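Local coordinates for putative lipase (Bacteroides thetaiotaomicron VPI-5482, PDB 3BZW), which probably hydrolyses ester bonds as a lipase or acylhydrolase of the SGNH (GDSL-like) family, perhaps acting on lysophospholipids, at residues W71-V74 against P75-E79. Sequence-based numbering, arbitrary orientation.
Sequences WDDV and PRQAE
Asp73 and Arg76 form a side-on, two-bond salt bridge at the start of helix 74-85. Arg76 NE donates to Asp73 OD1 at 2.7 Å, and Arg76 NH2 donates to Asp73 OD2 at 3.0 Å. Both oxygens are met on the syn side, and the carboxylate and guanidinium planes lie only 27° apart. A bend at chi3 (72°) turns the end of Arg76 back onto the acid. Asp73 OD2 takes a second bond, on its anti side and somewhat out of the carboxylate plane, from Gln77 NE2 at 2.9 Å. This bond is nearly straight, and the amide plane stands steeply to the carboxylate. CG of Asp73 lies anti to its own backbone N (chi1 -163°), which carries the carboxylate to the side of the turn where Arg76 and Gln77 meet it.

Gln77 N donates to Asp73 O at 3.1 Å and Ala78 N to Val74 O at 2.9 Å, the first i to i+4 bonds of the helix. A water links Asp72 O to Arg76 N. Pro75 has no N-H, and a first-turn position suits it because backbone N-H groups there need no partner within the helix.

Further out, Arg69 also pairs with Asp73 OD2. Gln77 OE1 accepts from N of Gly33, the glycine that opens the Gly-Asp-Ser of the GDSL-like motif, at the end of strand 28-33. Val74, Pro75 and Ala78 pack on helix 143-157.

With an alanine in place of Asp73, Arg76 and Arg69 would probably be left close together without their shared counter-charge, and the Gln77 amide would lose one anchor. One buried carboxylate is thus shared by two neighbouring arginines, probably eases the repulsion between them, and helps fix the amide that ties this helix to the central parallel sheet.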
loop_
_atom_site.group_PDB
_atom_site.type_symbol
_atom_site.label_atom_id
_atom_site.label_comp_id
_atom_site.label_asym_id
_atom_site.label_seq_id
_atom_site.Cartn_x
_atom_site.Cartn_y
_atom_site.Cartn_z
ATOM N N TRP A 71 28.970 -21.472 4.975
ATOM C CA TRP A 71 28.079 -22.139 5.915
ATOM C C TRP A 71 28.091 -23.661 5.822
ATOM O O TRP A 71 27.627 -24.338 6.741
ATOM C CB TRP A 71 26.635 -21.627 5.766
ATOM C CG TRP A 71 26.233 -20.695 6.877
ATOM C CD1 TRP A 71 26.402 -19.337 6.918
ATOM C CD2 TRP A 71 25.651 -21.065 8.132
ATOM N NE1 TRP A 71 25.960 -18.839 8.124
ATOM C CE2 TRP A 71 25.496 -19.878 8.888
ATOM C CE3 TRP A 71 25.247 -22.285 8.697
ATOM C CZ2 TRP A 71 24.953 -19.877 10.178
ATOM C CZ3 TRP A 71 24.708 -22.285 9.980
ATOM C CH2 TRP A 71 24.566 -21.088 10.706
ATOM N N ASP A 72 28.629 -24.212 4.735
ATOM C CA ASP A 72 28.670 -25.668 4.602
ATOM C C ASP A 72 29.762 -26.272 5.483
ATOM O O ASP A 72 29.815 -27.487 5.676
ATOM C CB ASP A 72 28.884 -26.080 3.134
ATOM C CG ASP A 72 30.213 -25.602 2.570
ATOM O OD1 ASP A 72 30.737 -24.570 3.040
ATOM O OD2 ASP A 72 30.725 -26.252 1.635
ATOM N N ASP A 73 30.611 -25.411 6.037
ATOM C CA ASP A 73 31.710 -25.854 6.888
ATOM C C ASP A 73 31.380 -25.763 8.381
ATOM O O ASP A 73 32.205 -26.118 9.223
ATOM C CB ASP A 73 32.965 -25.024 6.575
ATOM C CG ASP A 73 34.246 -25.664 7.097
ATOM O OD1 ASP A 73 34.462 -26.870 6.831
ATOM O OD2 ASP A 73 35.042 -24.960 7.759
ATOM N N VAL A 74 30.175 -25.305 8.710
ATOM C CA VAL A 74 29.775 -25.173 10.111
ATOM C C VAL A 74 29.771 -26.506 10.868
ATOM O O VAL A 74 30.253 -26.578 11.995
ATOM C CB VAL A 74 28.395 -24.482 10.233
ATOM C CG1 VAL A 74 27.874 -24.573 11.671
ATOM C CG2 VAL A 74 28.527 -23.015 9.824
ATOM N N PRO A 75 29.217 -27.575 10.267
ATOM C CA PRO A 75 29.209 -28.865 10.964
ATOM C C PRO A 75 30.624 -29.356 11.288
ATOM O O PRO A 75 30.883 -29.834 12.393
ATOM C CB PRO A 75 28.489 -29.784 9.975
ATOM C CG PRO A 75 27.496 -28.852 9.344
ATOM C CD PRO A 75 28.345 -27.621 9.078
ATOM N N ARG A 76 31.533 -29.241 10.323
ATOM C CA ARG A 76 32.913 -29.685 10.522
ATOM C C ARG A 76 33.592 -28.906 11.643
ATOM O O ARG A 76 34.303 -29.482 12.467
ATOM C CB ARG A 76 33.734 -29.512 9.245
ATOM C CG ARG A 76 35.173 -30.009 9.374
ATOM C CD ARG A 76 36.048 -29.500 8.231
ATOM N NE ARG A 76 36.319 -28.067 8.354
ATOM C CZ ARG A 76 37.170 -27.537 9.227
ATOM N NH1 ARG A 76 37.849 -28.318 10.058
ATOM N NH2 ARG A 76 37.333 -26.224 9.279
ATOM N N GLN A 77 33.385 -27.594 11.668
ATOM C CA GLN A 77 33.989 -26.780 12.712
ATOM C C GLN A 77 33.362 -27.106 14.067
ATOM O O GLN A 77 34.055 -27.147 15.081
ATOM C CB GLN A 77 33.832 -25.288 12.391
ATOM C CG GLN A 77 34.781 -24.789 11.291
ATOM C CD GLN A 77 34.681 -23.287 11.062
ATOM O OE1 GLN A 77 34.508 -22.515 12.007
ATOM N NE2 GLN A 77 34.815 -22.863 9.806
ATOM N N ALA A 78 32.054 -27.347 14.082
ATOM C CA ALA A 78 31.364 -27.677 15.326
ATOM C C ALA A 78 31.854 -29.027 15.841
ATOM O O ALA A 78 32.051 -29.213 17.041
ATOM C CB ALA A 78 29.856 -27.722 15.097
ATOM N N GLU A 79 32.045 -29.965 14.921
ATOM C CA GLU A 79 32.520 -31.302 15.273
ATOM C C GLU A 79 33.930 -31.253 15.849
ATOM O O GLU A 79 34.239 -31.963 16.807
ATOM C CB GLU A 79 32.499 -32.210 14.040
ATOM C CG GLU A 79 31.132 -32.783 13.708
ATOM C CD GLU A 79 31.032 -33.255 12.268
ATOM O OE1 GLU A 79 32.039 -33.770 11.736
ATOM O OE2 GLU A 79 29.940 -33.121 11.674
HETATM O O HOH W 1 30.932 -29.305 7.389
#